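Local coordinates for protein mitochondrial enolase superfamily member 1 (Homo sapiens, PDB 4A35) that catalyses the magnesium-dependent dehydration of L-fuconate to 2-keto-3-deoxy-L-fuconate, a step in the catabolism of L-fucose, at residues Phe220-Gly225 against Gln236-Met241; Ala226-Asp231 against Ser266-Phe271; Glu260-Met265 against Lys293-Leu298. All blocks are in the same frame, centred on the assembly; numbering follows the deposited sequence.

Contact 1 (Phe220-Gly225 against Gln236-Met241); sequences FKVKVG and QIIRDM
In the beta-alpha-beta unit made of strand 219-223, helix 228-242 and strand 247-251, Val222 and Phe220 of the first strand meet Ile238 of the helix that packs on it. The tightest pair is methyl against methyl: Val222 CG2 lies 3.6 Å from Ile238 CD1, and CB of the same valine is 3.7 Å from that CD1, so the end of the isoleucine rests on the branch point of the valine as well as on one arm. Val222 CG2 stands trans to its own backbone N, while Ile238 holds CG1 on the far side from its carbonyl carbon (chi1 -63°) and runs on extended (chi2 168°), which carries CD1 out to the strand. The shorter branch, Ile238 CG2, sits more loosely, 4.5 Å from Phe220 CB. The nearest CA atoms, those of Val222 and Ile238, are 8.4 Å apart, a gap these aliphatic side chains bridge. All three residues are buried.

The CB atoms of Phe220 and Val222 are directed toward the helix, and the alternation of the strand directs that of Lys221 away from it. There Lys221 NZ forms salt bridges with Glu277 and Glu387, and Lys223 NZ is hydrogen-bonded to Asp251, a magnesium ligand. By similarity Lys221 binds substrate and Lys223 is the proton donor/acceptor. A strand with an apolar face against its helix and a lysine-bearing face at the active site is typical of the barrel domain of the mandelate racemase/muconate lactonizing enzyme family.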
loop_
_atom_site.group_PDB
_atom_site.type_symbol
_atom_site.label_atom_id
_atom_site.label_comp_id
_atom_site.label_asym_id
_atom_site.label_seq_id
_atom_site.Cartn_x
_atom_site.Cartn_y
_atom_site.Cartn_z
ATOM N N PHE A 220 -16.182 -24.917 7.959
ATOM C CA PHE A 220 -15.497 -25.071 6.687
ATOM C C PHE A 220 -15.522 -23.850 5.798
ATOM O O PHE A 220 -16.570 -23.244 5.587
ATOM C CB PHE A 220 -16.191 -26.240 5.905
ATOM C CG PHE A 220 -15.995 -27.608 6.511
ATOM C CD1 PHE A 220 -16.794 -28.045 7.575
ATOM C CD2 PHE A 220 -15.058 -28.487 5.985
ATOM C CE1 PHE A 220 -16.620 -29.318 8.127
ATOM C CE2 PHE A 220 -14.860 -29.747 6.564
ATOM C CZ PHE A 220 -15.671 -30.170 7.606
ATOM N N LYS A 221 -14.348 -23.537 5.203
ATOM C CA LYS A 221 -14.290 -22.460 4.236
ATOM C C LYS A 221 -14.173 -23.059 2.855
ATOM O O LYS A 221 -13.618 -24.152 2.683
ATOM C CB LYS A 221 -13.136 -21.458 4.510
ATOM C CG LYS A 221 -13.279 -20.178 3.671
ATOM C CD LYS A 221 -12.789 -18.913 4.388
ATOM C CE LYS A 221 -11.321 -18.822 4.144
ATOM N NZ LYS A 221 -10.715 -17.711 4.928
ATOM N N VAL A 222 -14.691 -22.334 1.860
ATOM C CA VAL A 222 -14.595 -22.719 0.447
ATOM C C VAL A 222 -14.237 -21.480 -0.384
ATOM O O VAL A 222 -14.821 -20.409 -0.201
ATOM C CB VAL A 222 -15.915 -23.410 -0.054
ATOM C CG1 VAL A 222 -17.127 -22.478 0.115
ATOM C CG2 VAL A 222 -15.800 -23.852 -1.508
ATOM N N LYS A 223 -13.286 -21.637 -1.309
ATOM C CA LYS A 223 -12.918 -20.566 -2.230
ATOM C C LYS A 223 -13.904 -20.526 -3.370
ATOM O O LYS A 223 -14.272 -21.577 -3.931
ATOM C CB LYS A 223 -11.497 -20.774 -2.803
ATOM C CG LYS A 223 -10.384 -20.809 -1.772
ATOM C CD LYS A 223 -10.286 -19.477 -0.995
ATOM C CE LYS A 223 -9.450 -19.710 0.240
ATOM N NZ LYS A 223 -8.778 -18.467 0.700
ATOM N N VAL A 224 -14.249 -19.306 -3.770
ATOM C CA VAL A 224 -15.187 -19.011 -4.869
ATOM C C VAL A 224 -14.663 -17.840 -5.702
ATOM O O VAL A 224 -13.657 -17.207 -5.321
ATOM C CB VAL A 224 -16.627 -18.700 -4.309
ATOM C CG1 VAL A 224 -17.200 -19.890 -3.493
ATOM C CG2 VAL A 224 -16.648 -17.390 -3.496
ATOM N N GLY A 225 -15.361 -17.533 -6.800
ATOM C CA GLY A 225 -15.125 -16.312 -7.556
ATOM C C GLY A 225 -14.476 -16.310 -8.918
ATOM O O GLY A 225 -14.345 -15.233 -9.492
ATOM N N GLN A 236 -22.064 -27.358 -3.474
ATOM C CA GLN A 236 -23.052 -28.460 -3.385
ATOM C C GLN A 236 -22.424 -29.700 -2.708
ATOM O O GLN A 236 -22.997 -30.245 -1.758
ATOM C CB GLN A 236 -23.614 -28.841 -4.762
ATOM C CG GLN A 236 -24.827 -29.798 -4.682
ATOM C CD GLN A 236 -26.000 -29.145 -3.991
ATOM O OE1 GLN A 236 -26.533 -28.147 -4.449
ATOM N NE2 GLN A 236 -26.371 -29.636 -2.835
ATOM N N ILE A 237 -21.235 -30.085 -3.145
ATOM C CA ILE A 237 -20.529 -31.240 -2.568
ATOM C C ILE A 237 -20.260 -31.003 -1.074
ATOM O O ILE A 237 -20.552 -31.882 -0.259
ATOM C CB ILE A 237 -19.231 -31.575 -3.355
ATOM C CG1 ILE A 237 -19.581 -32.210 -4.725
ATOM C CG2 ILE A 237 -18.276 -32.479 -2.533
ATOM C CD1 ILE A 237 -18.533 -32.092 -5.746
ATOM N N ILE A 238 -19.723 -29.826 -0.706
ATOM C CA ILE A 238 -19.388 -29.589 0.696
ATOM C C ILE A 238 -20.667 -29.568 1.550
ATOM O O ILE A 238 -20.727 -30.250 2.567
ATOM C CB ILE A 238 -18.528 -28.315 0.874
ATOM C CG1 ILE A 238 -17.164 -28.487 0.134
ATOM C CG2 ILE A 238 -18.313 -28.013 2.366
ATOM C CD1 ILE A 238 -16.365 -27.087 0.018
ATOM N N ARG A 239 -21.664 -28.777 1.143
ATOM C CA ARG A 239 -22.913 -28.637 1.891
ATOM C C ARG A 239 -23.631 -30.008 2.056
ATOM O O ARG A 239 -24.127 -30.263 3.154
ATOM C CB ARG A 239 -23.815 -27.539 1.257
ATOM C CG ARG A 239 -25.079 -27.176 2.043
ATOM C CD ARG A 239 -24.839 -26.941 3.520
ATOM N NE ARG A 239 -24.639 -25.530 3.837
ATOM C CZ ARG A 239 -24.287 -25.094 5.034
ATOM N NH1 ARG A 239 -24.027 -25.957 6.013
ATOM N NH2 ARG A 239 -24.167 -23.790 5.261
ATOM N N ASP A 240 -23.565 -30.917 1.052
ATOM C CA ASP A 240 -24.131 -32.267 1.145
ATOM C C ASP A 240 -23.326 -33.167 2.100
ATOM O O ASP A 240 -23.922 -34.055 2.717
ATOM C CB ASP A 240 -24.190 -32.941 -0.234
ATOM C CG ASP A 240 -25.222 -32.378 -1.208
ATOM O OD1 ASP A 240 -26.125 -31.593 -0.758
ATOM O OD2 ASP A 240 -25.105 -32.670 -2.418
ATOM N N MET A 241 -21.976 -32.987 2.169
ATOM C CA MET A 241 -21.106 -33.787 3.058
ATOM C C MET A 241 -21.267 -33.333 4.501
ATOM O O MET A 241 -21.338 -34.170 5.395
ATOM C CB MET A 241 -19.605 -33.685 2.688
ATOM C CG MET A 241 -19.159 -34.353 1.375
ATOM S SD MET A 241 -19.235 -36.150 1.290
ATOM C CE MET A 241 -18.002 -36.608 2.532
#

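Contact 2 (Ala226-Asp231 against Ser266-Phe271); sequences ADLQDD and SKLAKF
Leu228 fits against Lys267 and Leu268 through both of its methyl groups. Leu228 CD2 presses on the lysine chain, 3.5 Å from Lys267 CD, a carbon pair closer than ordinary van der Waals contact. The two side chains lie nearly perpendicular, so the methyl meets the flank of the aliphatic chain, which is extended beyond CG. The other branch, Leu228 CD1, is 4.1 Å from Leu268 CD2, where the leucines run antiparallel alongside one another, and 4.2 Å from Lys267 CB. Leu268 CD2 serves a second neighbour too, lying 4.1 Å from Asp231 CB.

Leu228 reaches this position because its CG is trans to the backbone N (chi1 -178°), and the start of helix 228-242 sets its backbone. Asp227 is the N-cap of that helix: its OD1 accepts from Asp230 N at 2.9 Å with an N-H...O angle of 164°, the donor meeting the anti side of the carboxylate, 19° out of its plane.

One turn on, Asp231 offers only its CB to Leu268, while its carboxylate is engaged elsewhere. Its OD2 accepts from Gly225 N and from Trp264 NE1, and its OD1 forms a salt bridge with Arg234. Leu268 and Phe271 both touch Met250 of strand 247-251, which ties this end of helix 258-268 and the turn after it to the barrel wall.

The chemistry thus separates by atom type. The contact between the helices is made mainly by carbon; Lys267 NZ passes 4.1 Å from Leu228 CD2 on its way to a long, weak ion pair with Glu263 OE2. The buried carboxylate of Asp231 is satisfied by two N-H donors and an arginine, an environment that would probably stabilise its negative charge and hold it fixed.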
loop_
_atom_site.group_PDB
_atom_site.type_symbol
_atom_site.label_atom_id
_atom_site.label_comp_id
_atom_site.label_asym_id
_atom_site.label_seq_id
_atom_site.Cartn_x
_atom_site.Cartn_y
_atom_site.Cartn_z
ATOM N N ALA A 226 -14.032 -17.471 -9.431
ATOM C CA ALA A 226 -13.431 -17.532 -10.772
ATOM C C ALA A 226 -14.464 -18.013 -11.772
ATOM O O ALA A 226 -14.468 -17.575 -12.929
ATOM C CB ALA A 226 -12.221 -18.480 -10.771
ATOM N N ASP A 227 -15.322 -18.945 -11.334
ATOM C CA ASP A 227 -16.270 -19.616 -12.215
ATOM C C ASP A 227 -17.488 -20.032 -11.399
ATOM O O ASP A 227 -17.381 -20.876 -10.513
ATOM C CB ASP A 227 -15.594 -20.841 -12.891
ATOM C CG ASP A 227 -16.512 -21.506 -13.916
ATOM O OD1 ASP A 227 -17.544 -22.107 -13.503
ATOM O OD2 ASP A 227 -16.271 -21.327 -15.123
ATOM N N LEU A 228 -18.631 -19.400 -11.683
ATOM C CA LEU A 228 -19.861 -19.631 -10.927
ATOM C C LEU A 228 -20.294 -21.092 -10.918
ATOM O O LEU A 228 -20.655 -21.581 -9.854
ATOM C CB LEU A 228 -20.999 -18.746 -11.487
ATOM C CG LEU A 228 -22.342 -18.821 -10.780
ATOM C CD1 LEU A 228 -22.217 -18.507 -9.289
ATOM C CD2 LEU A 228 -23.332 -17.907 -11.462
ATOM N N GLN A 229 -20.332 -21.756 -12.087
ATOM C CA GLN A 229 -20.758 -23.172 -12.168
ATOM C C GLN A 229 -19.837 -24.060 -11.312
ATOM O O GLN A 229 -20.339 -24.912 -10.584
ATOM C CB GLN A 229 -20.812 -23.670 -13.620
ATOM C CG GLN A 229 -21.996 -23.088 -14.444
ATOM C CD GLN A 229 -23.259 -22.759 -13.648
ATOM O OE1 GLN A 229 -23.647 -21.581 -13.503
ATOM N NE2 GLN A 229 -23.912 -23.785 -13.092
ATOM N N ASP A 230 -18.502 -23.808 -11.344
ATOM C CA ASP A 230 -17.539 -24.548 -10.506
ATOM C C ASP A 230 -17.829 -24.284 -9.019
ATOM O O ASP A 230 -17.745 -25.218 -8.207
ATOM C CB ASP A 230 -16.062 -24.223 -10.855
ATOM C CG ASP A 230 -15.057 -25.137 -10.122
ATOM O OD1 ASP A 230 -15.043 -26.370 -10.408
ATOM O OD2 ASP A 230 -14.245 -24.612 -9.302
ATOM N N ASP A 231 -18.205 -23.017 -8.664
ATOM C CA ASP A 231 -18.540 -22.680 -7.280
ATOM C C ASP A 231 -19.784 -23.441 -6.842
ATOM O O ASP A 231 -19.811 -23.983 -5.749
ATOM C CB ASP A 231 -18.742 -21.167 -7.096
ATOM C CG ASP A 231 -17.498 -20.320 -7.263
ATOM O OD1 ASP A 231 -16.368 -20.883 -7.166
ATOM O OD2 ASP A 231 -17.642 -19.084 -7.471
ATOM N N SER A 266 -25.922 -13.627 -4.743
ATOM C CA SER A 266 -27.362 -13.918 -4.781
ATOM C C SER A 266 -27.588 -15.355 -5.285
ATOM O O SER A 266 -28.551 -16.012 -4.878
ATOM C CB SER A 266 -28.103 -12.926 -5.680
ATOM O OG SER A 266 -27.922 -13.250 -7.047
ATOM N N LYS A 267 -26.666 -15.857 -6.153
ATOM C CA LYS A 267 -26.746 -17.206 -6.737
ATOM C C LYS A 267 -26.161 -18.282 -5.779
ATOM O O LYS A 267 -26.553 -19.464 -5.849
ATOM C CB LYS A 267 -26.028 -17.220 -8.090
ATOM C CG LYS A 267 -26.852 -16.460 -9.131
ATOM C CD LYS A 267 -26.024 -16.072 -10.307
ATOM C CE LYS A 267 -26.836 -15.509 -11.443
ATOM N NZ LYS A 267 -25.950 -14.958 -12.510
ATOM N N LEU A 268 -25.193 -17.884 -4.924
ATOM C CA LEU A 268 -24.568 -18.820 -3.948
ATOM C C LEU A 268 -25.278 -18.806 -2.575
ATOM O O LEU A 268 -24.945 -19.614 -1.697
ATOM C CB LEU A 268 -23.066 -18.486 -3.747
ATOM C CG LEU A 268 -22.176 -18.735 -4.957
ATOM C CD1 LEU A 268 -20.741 -18.321 -4.688
ATOM C CD2 LEU A 268 -22.346 -20.191 -5.527
ATOM N N ALA A 269 -26.246 -17.869 -2.373
ATOM C CA ALA A 269 -26.921 -17.751 -1.095
ATOM C C ALA A 269 -27.680 -19.028 -0.696
ATOM O O ALA A 269 -27.819 -19.285 0.511
ATOM C CB ALA A 269 -27.876 -16.557 -1.109
ATOM N N LYS A 270 -28.069 -19.877 -1.682
ATOM C CA LYS A 270 -28.793 -21.129 -1.399
ATOM C C LYS A 270 -27.946 -22.064 -0.509
ATOM O O LYS A 270 -28.513 -22.875 0.195
ATOM C CB LYS A 270 -29.222 -21.845 -2.694
ATOM C CG LYS A 270 -28.067 -22.260 -3.636
ATOM C CD LYS A 270 -28.636 -22.799 -4.952
ATOM C CE LYS A 270 -27.603 -23.064 -6.017
ATOM N NZ LYS A 270 -28.256 -23.537 -7.285
ATOM N N PHE A 271 -26.609 -21.912 -0.518
ATOM C CA PHE A 271 -25.724 -22.761 0.290
ATOM C C PHE A 271 -25.639 -22.257 1.747
ATOM O O PHE A 271 -24.973 -22.879 2.582
ATOM C CB PHE A 271 -24.323 -22.866 -0.365
ATOM C CG PHE A 271 -24.426 -23.452 -1.759
ATOM C CD1 PHE A 271 -24.815 -24.782 -1.953
ATOM C CD2 PHE A 271 -24.163 -22.669 -2.882
ATOM C CE1 PHE A 271 -24.934 -25.312 -3.241
ATOM C CE2 PHE A 271 -24.267 -23.199 -4.164
ATOM C CZ PHE A 271 -24.655 -24.527 -4.342
#

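Contact 3 (Glu260-Met265 against Lys293-Leu298); sequences EAVEWM and KALVPL
Met265 and Leu295 set their side chains almost square to each other, and the methionine meets the leucine with the base of its side chain. Leu295 CD1 lies 3.6 Å from Met265 CB and 3.8 Å from its CG, while the other methyl, CD2, reaches the same CB at 3.9 Å. The leucine therefore straddles the first carbon of the methionine with both branches. Folding of the methionine at chi2 (-52°) and chi3 (-56°) leaves CB and CG, and not the sulfur, to make this contact: Met265 SD is 5.2 Å from Leu295 CD1.

The helices concerned, 258-268 and 285-295, are neighbours on the outside of the parallel-stranded barrel of the enolase C-terminal domain, with strand 275-277 between them in the chain. Ile276 of that strand touches both Met265 and Leu295, so the crossed pair lies at the junction of two helices and a strand.

Closer to the surface the fit is between smaller groups. Val262 turns its two methyls to Ala294 like a fork: CG2 is 3.7 Å from Ala294 CB and CG1 is 3.9 Å from it. With CG1 trans to the backbone N (chi1 174°), both branches can share that one methyl. The main chains come nearest here, the CA atoms of Val262 and Ala294 being 6.8 Å apart, and Val262 CG1 has a looser contact with Leu295 CD2 at 4.5 Å.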
loop_
_atom_site.group_PDB
_atom_site.type_symbol
_atom_site.label_atom_id
_atom_site.label_comp_id
_atom_site.label_asym_id
_atom_site.label_seq_id
_atom_site.Cartn_x
_atom_site.Cartn_y
_atom_site.Cartn_z
ATOM N N GLU A 260 -21.203 -6.824 -9.282
ATOM C CA GLU A 260 -20.895 -8.226 -9.592
ATOM C C GLU A 260 -20.875 -9.098 -8.326
ATOM O O GLU A 260 -21.414 -10.209 -8.366
ATOM C CB GLU A 260 -19.544 -8.311 -10.306
ATOM C CG GLU A 260 -19.058 -9.718 -10.583
ATOM C CD GLU A 260 -17.658 -9.764 -11.157
ATOM O OE1 GLU A 260 -16.878 -8.794 -10.952
ATOM O OE2 GLU A 260 -17.350 -10.775 -11.831
ATOM N N ALA A 261 -20.286 -8.598 -7.221
ATOM C CA ALA A 261 -20.236 -9.365 -5.958
ATOM C C ALA A 261 -21.656 -9.657 -5.453
ATOM O O ALA A 261 -21.947 -10.767 -5.011
ATOM C CB ALA A 261 -19.480 -8.602 -4.896
ATOM N N VAL A 262 -22.558 -8.661 -5.548
ATOM C CA VAL A 262 -23.929 -8.861 -5.090
ATOM C C VAL A 262 -24.630 -9.885 -5.953
ATOM O O VAL A 262 -25.317 -10.765 -5.433
ATOM C CB VAL A 262 -24.716 -7.515 -5.038
ATOM C CG1 VAL A 262 -26.203 -7.740 -4.703
ATOM C CG2 VAL A 262 -24.059 -6.566 -4.031
ATOM N N GLU A 263 -24.439 -9.807 -7.271
ATOM C CA GLU A 263 -25.117 -10.738 -8.174
ATOM C C GLU A 263 -24.646 -12.212 -7.981
ATOM O O GLU A 263 -25.464 -13.147 -7.908
ATOM C CB GLU A 263 -24.897 -10.279 -9.632
ATOM C CG GLU A 263 -25.541 -11.187 -10.683
ATOM C CD GLU A 263 -27.035 -11.457 -10.573
ATOM O OE1 GLU A 263 -27.759 -10.639 -9.958
ATOM O OE2 GLU A 263 -27.485 -12.483 -11.132
ATOM N N TRP A 264 -23.351 -12.396 -7.938
ATOM C CA TRP A 264 -22.732 -13.710 -7.752
ATOM C C TRP A 264 -23.190 -14.338 -6.414
ATOM O O TRP A 264 -23.625 -15.500 -6.372
ATOM C CB TRP A 264 -21.210 -13.542 -7.808
ATOM C CG TRP A 264 -20.470 -14.801 -8.112
ATOM C CD1 TRP A 264 -20.372 -15.912 -7.310
ATOM C CD2 TRP A 264 -19.501 -14.974 -9.155
ATOM N NE1 TRP A 264 -19.447 -16.783 -7.822
ATOM C CE2 TRP A 264 -18.900 -16.241 -8.961
ATOM C CE3 TRP A 264 -19.127 -14.208 -10.280
ATOM C CZ2 TRP A 264 -17.907 -16.742 -9.821
ATOM C CZ3 TRP A 264 -18.175 -14.735 -11.160
ATOM C CH2 TRP A 264 -17.564 -15.976 -10.908
ATOM N N MET A 265 -23.194 -13.530 -5.347
ATOM C CA MET A 265 -23.592 -14.000 -4.010
ATOM C C MET A 265 -25.083 -14.314 -3.926
ATOM O O MET A 265 -25.469 -15.209 -3.152
ATOM C CB MET A 265 -23.163 -13.027 -2.911
ATOM C CG MET A 265 -21.653 -13.079 -2.637
ATOM S SD MET A 265 -21.027 -14.773 -2.337
ATOM C CE MET A 265 -22.125 -15.262 -0.929
ATOM N N LYS A 293 -24.621 -4.008 2.871
ATOM C CA LYS A 293 -26.028 -3.594 2.955
ATOM C C LYS A 293 -26.914 -4.459 2.056
ATOM O O LYS A 293 -28.034 -4.795 2.437
ATOM C CB LYS A 293 -26.189 -2.104 2.609
ATOM C CG LYS A 293 -25.623 -1.216 3.720
ATOM C CD LYS A 293 -25.863 0.278 3.420
ATOM C CE LYS A 293 -25.165 1.212 4.393
ATOM N NZ LYS A 293 -23.688 1.045 4.333
ATOM N N ALA A 294 -26.407 -4.853 0.889
ATOM C CA ALA A 294 -27.180 -5.675 -0.050
ATOM C C ALA A 294 -27.349 -7.132 0.396
ATOM O O ALA A 294 -28.380 -7.722 0.067
ATOM C CB ALA A 294 -26.526 -5.649 -1.427
ATOM N N LEU A 295 -26.340 -7.724 1.100
ATOM C CA LEU A 295 -26.331 -9.136 1.441
ATOM C C LEU A 295 -26.816 -9.497 2.870
ATOM O O LEU A 295 -27.386 -10.564 3.036
ATOM C CB LEU A 295 -24.963 -9.749 1.215
ATOM C CG LEU A 295 -24.427 -9.758 -0.225
ATOM C CD1 LEU A 295 -23.149 -10.527 -0.277
ATOM C CD2 LEU A 295 -25.429 -10.398 -1.206
ATOM N N VAL A 296 -26.639 -8.607 3.873
ATOM C CA VAL A 296 -27.090 -8.869 5.270
ATOM C C VAL A 296 -28.634 -9.242 5.278
ATOM O O VAL A 296 -28.974 -10.210 5.977
ATOM C CB VAL A 296 -26.641 -7.741 6.255
ATOM C CG1 VAL A 296 -27.350 -7.829 7.606
ATOM C CG2 VAL A 296 -25.117 -7.822 6.452
ATOM N N PRO A 297 -29.488 -8.684 4.364
ATOM C CA PRO A 297 -30.894 -9.148 4.240
ATOM C C PRO A 297 -31.070 -10.620 3.776
ATOM O O PRO A 297 -32.117 -11.235 4.021
ATOM C CB PRO A 297 -31.465 -8.215 3.161
ATOM C CG PRO A 297 -30.622 -6.979 3.237
ATOM C CD PRO A 297 -29.244 -7.539 3.461
ATOM N N LEU A 298 -30.059 -11.187 3.092
ATOM C CA LEU A 298 -30.049 -12.602 2.688
ATOM C C LEU A 298 -29.468 -13.463 3.826
ATOM O O LEU A 298 -29.356 -14.677 3.682
ATOM C CB LEU A 298 -29.230 -12.809 1.398
ATOM C CG LEU A 298 -29.704 -12.134 0.126
ATOM C CD1 LEU A 298 -28.736 -12.394 -0.989
ATOM C CD2 LEU A 298 -31.128 -12.608 -0.260
#

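In the fold
The three contacts follow one another round the barrel of the enolase C-terminal domain, all on the same side of the chain's centre. Contacts 1 and 2 share helix 228-242 and have centres about 10 Å apart; contacts 2 and 3 share helix 258-268, about 12 Å apart; contacts 1 and 3 are about 18 Å apart. Along the chain contact 1 closes before contact 3 opens, whereas contact 2 interlaces with both. Arg239 NH2 hydrogen-bonded to Phe271 O further joins contacts 1 and 2, and Trp264 packs on Gly225. The series joins strand 219-223 to three successive helices on the outside of strands 247-251 and 275-277, which carry the magnesium ligands Asp251 and Glu277.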